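Local coordinates for sucrose 6(F)-phosphate phosphorylase (Thermoanaerobacterium thermosaccharolyticum DSM 571, PDB 6S9V), which is a carbohydrate-active phosphorylase whose catalytic domain belongs to the alpha-amylase family and is built around a TIM barrel, at residues S46-G51 and L440-N445; N90-L95 and G204-R209. All blocks are in the same frame, centred on the assembly; numbering follows the deposited sequence.

Overall arrangement
Both contacts concern the TIM barrel, with centres about 17 Å apart. Interaction 2 belongs to the barrel wall itself: the parallel neighbours 92-97 and 207-210 are zipped together by backbone hydrogen bonds, with mostly buried apolar side chains on both faces. Interaction 1 lies farther out, where the loop entering strand 51-54 meets helix 432-446, which precedes the C-terminal antiparallel sheet; its buried part rests on one asparagine and a few aliphatic groups, and its exposed margin on a salt bridge. The two meet just ahead of strand 51-54, which runs beside 92-97: Gly50 O of interaction 1 probably accepts a hydrogen bond from Asp92 N of interaction 2, at 2.9 Å.

Interaction 1 of 2, residues S46-G51 and L440-N445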
loop_
_atom_site.group_PDB
_atom_site.type_symbol
_atom_site.label_atom_id
_atom_site.label_comp_id
_atom_site.label_asym_id
_atom_site.label_seq_id
_atom_site.Cartn_x
_atom_site.Cartn_y
_atom_site.Cartn_z
ATOM N N SER A 46 -15.523 9.030 13.252
ATOM C CA SER A 46 -14.605 9.363 14.337
ATOM C C SER A 46 -14.120 8.116 15.076
ATOM O O SER A 46 -12.942 8.032 15.445
ATOM C CB SER A 46 -15.254 10.359 15.294
ATOM O OG SER A 46 -15.200 11.651 14.722
ATOM N N ASP A 47 -15.011 7.159 15.349
ATOM C CA ASP A 47 -14.606 5.925 16.019
ATOM C C ASP A 47 -14.570 4.754 15.046
ATOM O O ASP A 47 -14.456 3.595 15.463
ATOM C CB ASP A 47 -15.512 5.622 17.213
ATOM C CG ASP A 47 -16.955 5.382 16.815
ATOM O OD1 ASP A 47 -17.366 5.829 15.725
ATOM O OD2 ASP A 47 -17.668 4.730 17.594
ATOM N N VAL A 48 -14.614 5.042 13.754
ATOM C CA VAL A 48 -14.525 4.013 12.733
ATOM C C VAL A 48 -13.061 3.755 12.396
ATOM O O VAL A 48 -12.693 2.624 12.063
ATOM C CB VAL A 48 -15.333 4.438 11.494
ATOM C CG1 VAL A 48 -15.093 3.480 10.323
ATOM C CG2 VAL A 48 -16.827 4.512 11.847
ATOM N N PHE A 49 -12.210 4.778 12.492
ATOM C CA PHE A 49 -10.803 4.629 12.148
ATOM C C PHE A 49 -9.921 5.082 13.303
ATOM O O PHE A 49 -10.202 6.091 13.958
ATOM C CB PHE A 49 -10.451 5.409 10.890
ATOM C CG PHE A 49 -11.238 4.979 9.698
ATOM C CD1 PHE A 49 -11.096 3.702 9.192
ATOM C CD2 PHE A 49 -12.126 5.842 9.093
ATOM C CE1 PHE A 49 -11.834 3.290 8.102
ATOM C CE2 PHE A 49 -12.853 5.436 7.999
ATOM C CZ PHE A 49 -12.709 4.164 7.509
ATOM N N GLY A 50 -8.864 4.315 13.552
ATOM C CA GLY A 50 -7.843 4.707 14.505
ATOM C C GLY A 50 -6.666 5.383 13.835
ATOM O O GLY A 50 -5.813 5.977 14.508
ATOM N N GLY A 51 -6.593 5.275 12.509
ATOM C CA GLY A 51 -5.510 5.878 11.753
ATOM C C GLY A 51 -5.928 6.104 10.316
ATOM O O GLY A 51 -6.914 5.536 9.843
ATOM N N LEU A 440 -19.484 -3.496 11.344
ATOM C CA LEU A 440 -18.424 -4.487 11.484
ATOM C C LEU A 440 -17.112 -3.826 11.877
ATOM O O LEU A 440 -16.387 -4.335 12.740
ATOM C CB LEU A 440 -18.247 -5.261 10.177
ATOM C CG LEU A 440 -17.124 -6.302 10.146
ATOM C CD1 LEU A 440 -17.411 -7.423 11.147
ATOM C CD2 LEU A 440 -16.932 -6.852 8.744
ATOM N N ILE A 441 -16.782 -2.695 11.246
ATOM C CA ILE A 441 -15.551 -1.989 11.590
ATOM C C ILE A 441 -15.559 -1.602 13.062
ATOM O O ILE A 441 -14.580 -1.825 13.792
ATOM C CB ILE A 441 -15.364 -0.759 10.684
ATOM C CG1 ILE A 441 -14.984 -1.191 9.268
ATOM C CG2 ILE A 441 -14.305 0.150 11.262
ATOM C CD1 ILE A 441 -15.053 -0.060 8.242
ATOM N N ARG A 442 -16.655 -0.997 13.520
ATOM C CA ARG A 442 -16.708 -0.569 14.913
ATOM C C ARG A 442 -16.645 -1.757 15.865
ATOM O O ARG A 442 -16.049 -1.652 16.946
ATOM C CB ARG A 442 -17.945 0.290 15.172
ATOM C CG ARG A 442 -17.859 1.639 14.452
ATOM C CD ARG A 442 -18.564 2.735 15.237
ATOM N NE ARG A 442 -20.004 2.708 15.096
ATOM C CZ ARG A 442 -20.852 3.377 15.870
ATOM N NH1 ARG A 442 -20.418 4.141 16.874
ATOM N NH2 ARG A 442 -22.148 3.274 15.631
ATOM N N PHE A 443 -17.238 -2.893 15.492
ATOM C CA PHE A 443 -17.058 -4.088 16.306
ATOM C C PHE A 443 -15.583 -4.465 16.401
ATOM O O PHE A 443 -15.079 -4.776 17.489
ATOM C CB PHE A 443 -17.854 -5.267 15.752
ATOM C CG PHE A 443 -17.760 -6.499 16.616
ATOM C CD1 PHE A 443 -18.562 -6.633 17.738
ATOM C CD2 PHE A 443 -16.845 -7.497 16.325
ATOM C CE1 PHE A 443 -18.464 -7.759 18.561
ATOM C CE2 PHE A 443 -16.751 -8.630 17.132
ATOM C CZ PHE A 443 -17.564 -8.757 18.246
ATOM N N ARG A 444 -14.869 -4.422 15.271
ATOM C CA ARG A 444 -13.442 -4.742 15.262
ATOM C C ARG A 444 -12.624 -3.742 16.080
ATOM O O ARG A 444 -11.558 -4.096 16.607
ATOM C CB ARG A 444 -12.954 -4.807 13.812
ATOM C CG ARG A 444 -11.472 -5.029 13.628
ATOM C CD ARG A 444 -10.969 -6.298 14.291
ATOM N NE ARG A 444 -9.554 -6.500 13.985
ATOM C CZ ARG A 444 -8.566 -5.786 14.520
ATOM N NH1 ARG A 444 -8.840 -4.832 15.395
ATOM N NH2 ARG A 444 -7.306 -6.019 14.174
ATOM N N ASN A 445 -13.089 -2.494 16.188
ATOM C CA ASN A 445 -12.393 -1.504 17.004
ATOM C C ASN A 445 -12.759 -1.590 18.476
ATOM O O ASN A 445 -11.956 -1.198 19.331
ATOM C CB ASN A 445 -12.697 -0.086 16.526
ATOM C CG ASN A 445 -12.065 0.219 15.195
ATOM O OD1 ASN A 445 -11.128 -0.464 14.774
ATOM N ND2 ASN A 445 -12.570 1.254 14.517
#
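Asp47 and Val48 meet Arg442, Ile441 and Asn445 where a loop of the TIM barrel, between helix 34-44 and strand 51-54, passes one side of helix 432-446. From CB outward, Arg442 runs toward the acid of the loop. With chi1 at -68°, CG lies beside the backbone N, and its nearest neighbour across the contact is Val48 CG2 at 4.0 Å. CD comes next, beside the Asp47 carboxylate, 3.2 Å from Asp47 OD2. The chain bends at chi2 and chi3, which brings the guanidinium back to the same acid: Arg442 NH1 donates to Asp47 OD2 at 2.9 Å, nearly straight at 167°. The oxygen lies in the guanidinium plane and uses its syn lone pair, although the two flat groups are turned 68° apart. This salt bridge sits at the exposed margin.

Deeper in, Val48 CG1 stands over the centre of the Phe49 ring and also touches Ile441 CG2 at 3.5 Å. Ile441 CG2 packs tightly against the backbone as well, 3.1 Å from Val48 O.

Asn445 ties the helix to two successive loop carbonyls, while its OD1 takes the backbone N of Val21, just ahead of the first barrel strand. Asn445 ND2 donates to Asp47 O at 3.2 Å and, through a weaker, bent bond, to Val48 O.

Interaction 2 of 2, residues N90-L95 and G204-R209; sequences NFDILL and GVKIVR
The peptide groups of Ile93 and Lys206 are the first flat units to meet: Lys206 N donates to Ile93 O at 3.3 Å, lying in the carbonyl plane. Ile207 N adds a weak bond to that oxygen, because Lys206, with psi at -21°, turns two successive N-H groups the same way. Farther along, the donors tilt out of plane: Leu95 N meets Ile207 O at 3.1 Å, 17° off the carbonyl plane, and Arg209 N meets Leu95 O at 2.8 Å, 23° off. This is the parallel ladder between neighbouring strands of the TIM barrel.

Before the ladder starts, a water bridges the chains, accepting from Ile93 N and donating to Gly204 O. Gly204, at positive phi, closes helix 187-202 in a Schellman motif.

On the barrel's inner face, Leu94 CG packs against Ile207 CG2 at 3.7 Å, and Leu94 CD2 lies against Arg209 CB. On the outer face, Leu95 CD1 reaches Val205 CG2 at 3.5 Å, the two side chains crossing at about a right angle beneath Phe200 of helix 187-202. At the strand entrance Asp92 and Lys206 cross obliquely, Asp92 OD1 lying 3.8 Å from Lys206 CD but 5.3 Å from Lys206 NZ, so no salt bridge forms.

Arg209 and Asp211 frame the Arg-x-Asp sequence characteristic of the alpha-amylase family. Arg209 NH1 pairs with both Asp96 and Asp211 while NE meets a bound sulfate, so the ladder and the Leu94 contact probably help to position the base of an arginine whose tip is held by Asp96 of the one strand and Asp211 just after the other.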
loop_
_atom_site.group_PDB
_atom_site.type_symbol
_atom_site.label_atom_id
_atom_site.label_comp_id
_atom_site.label_asym_id
_atom_site.label_seq_id
_atom_site.Cartn_x
_atom_site.Cartn_y
_atom_site.Cartn_z
ATOM N N ASN A 90 -6.309 13.239 16.278
ATOM C CA ASN A 90 -7.410 12.302 16.411
ATOM C C ASN A 90 -7.147 10.937 15.792
ATOM O O ASN A 90 -7.843 9.976 16.148
ATOM C CB ASN A 90 -8.669 12.892 15.754
ATOM C CG ASN A 90 -8.995 14.285 16.262
ATOM O OD1 ASN A 90 -8.960 15.257 15.500
ATOM N ND2 ASN A 90 -9.282 14.395 17.548
ATOM N N PHE A 91 -6.177 10.822 14.886
ATOM C CA PHE A 91 -5.882 9.592 14.165
ATOM C C PHE A 91 -4.375 9.411 14.061
ATOM O O PHE A 91 -3.638 10.388 13.959
ATOM C CB PHE A 91 -6.483 9.620 12.744
ATOM C CG PHE A 91 -7.961 9.890 12.719
ATOM C CD1 PHE A 91 -8.866 8.860 12.864
ATOM C CD2 PHE A 91 -8.440 11.183 12.551
ATOM C CE1 PHE A 91 -10.233 9.107 12.851
ATOM C CE2 PHE A 91 -9.800 11.437 12.531
ATOM C CZ PHE A 91 -10.698 10.398 12.682
ATOM N N ASP A 92 -3.922 8.155 14.058
ATOM C CA ASP A 92 -2.547 7.861 13.660
ATOM C C ASP A 92 -2.385 8.172 12.176
ATOM O O ASP A 92 -3.143 7.652 11.352
ATOM C CB ASP A 92 -2.177 6.401 13.899
ATOM C CG ASP A 92 -2.097 6.033 15.365
ATOM O OD1 ASP A 92 -1.915 6.927 16.213
ATOM O OD2 ASP A 92 -2.153 4.816 15.654
ATOM N N ILE A 93 -1.420 9.017 11.827
ATOM C CA ILE A 93 -1.206 9.407 10.435
ATOM C C ILE A 93 -0.075 8.580 9.838
ATOM O O ILE A 93 1.006 8.465 10.420
ATOM C CB ILE A 93 -0.904 10.910 10.319
ATOM C CG1 ILE A 93 -2.035 11.732 10.937
ATOM C CG2 ILE A 93 -0.712 11.291 8.864
ATOM C CD1 ILE A 93 -3.400 11.460 10.361
ATOM N N LEU A 94 -0.336 7.997 8.674
ATOM C CA LEU A 94 0.654 7.283 7.882
ATOM C C LEU A 94 0.863 8.056 6.586
ATOM O O LEU A 94 -0.100 8.314 5.858
ATOM C CB LEU A 94 0.156 5.866 7.614
ATOM C CG LEU A 94 1.120 4.769 7.206
ATOM C CD1 LEU A 94 0.425 3.414 7.387
ATOM C CD2 LEU A 94 1.569 4.973 5.789
ATOM N N LEU A 95 2.111 8.432 6.304
ATOM C CA LEU A 95 2.454 9.122 5.069
ATOM C C LEU A 95 3.531 8.363 4.306
ATOM O O LEU A 95 4.266 7.555 4.875
ATOM C CB LEU A 95 2.956 10.543 5.338
ATOM C CG LEU A 95 1.984 11.570 5.905
ATOM C CD1 LEU A 95 2.697 12.921 6.030
ATOM C CD2 LEU A 95 0.738 11.693 5.032
ATOM N N GLY A 204 3.336 15.361 13.622
ATOM C CA GLY A 204 2.597 14.298 14.271
ATOM C C GLY A 204 2.534 12.974 13.546
ATOM O O GLY A 204 1.845 12.068 14.021
ATOM N N VAL A 205 3.278 12.816 12.446
ATOM C CA VAL A 205 3.237 11.586 11.661
ATOM C C VAL A 205 3.992 10.489 12.393
ATOM O O VAL A 205 5.135 10.683 12.824
ATOM C CB VAL A 205 3.837 11.829 10.266
ATOM C CG1 VAL A 205 3.890 10.529 9.466
ATOM C CG2 VAL A 205 3.041 12.878 9.535
ATOM N N LYS A 206 3.354 9.319 12.537
ATOM C CA LYS A 206 3.899 8.239 13.341
ATOM C C LYS A 206 4.338 7.018 12.546
ATOM O O LYS A 206 5.169 6.249 13.036
ATOM C CB LYS A 206 2.823 7.748 14.326
ATOM C CG LYS A 206 2.535 8.625 15.521
ATOM C CD LYS A 206 1.736 7.824 16.548
ATOM C CE LYS A 206 1.209 8.692 17.675
ATOM N NZ LYS A 206 2.275 9.493 18.327
ATOM N N ILE A 207 3.828 6.835 11.334
ATOM C CA ILE A 207 4.174 5.703 10.491
ATOM C C ILE A 207 4.502 6.218 9.100
ATOM O O ILE A 207 3.797 7.080 8.567
ATOM C CB ILE A 207 3.033 4.665 10.438
ATOM C CG1 ILE A 207 2.557 4.328 11.854
ATOM C CG2 ILE A 207 3.488 3.422 9.705
ATOM C CD1 ILE A 207 1.327 3.437 11.883
ATOM N N VAL A 208 5.565 5.689 8.509
ATOM C CA VAL A 208 5.999 6.136 7.190
ATOM C C VAL A 208 6.107 4.921 6.283
ATOM O O VAL A 208 6.835 3.966 6.590
ATOM C CB VAL A 208 7.327 6.903 7.235
ATOM C CG1 VAL A 208 7.883 7.103 5.830
ATOM C CG2 VAL A 208 7.116 8.259 7.896
ATOM N N ARG A 209 5.404 4.971 5.159
ATOM C CA ARG A 209 5.457 3.937 4.143
ATOM C C ARG A 209 6.619 4.232 3.204
ATOM O O ARG A 209 6.712 5.331 2.649
ATOM C CB ARG A 209 4.136 3.915 3.371
ATOM C CG ARG A 209 4.054 2.974 2.165
ATOM C CD ARG A 209 2.683 3.161 1.498
ATOM N NE ARG A 209 2.404 2.236 0.398
ATOM C CZ ARG A 209 2.852 2.382 -0.847
ATOM N NH1 ARG A 209 3.640 3.408 -1.163
ATOM N NH2 ARG A 209 2.519 1.492 -1.774
HETATM O O HOH W 1 -0.130 10.353 13.997
#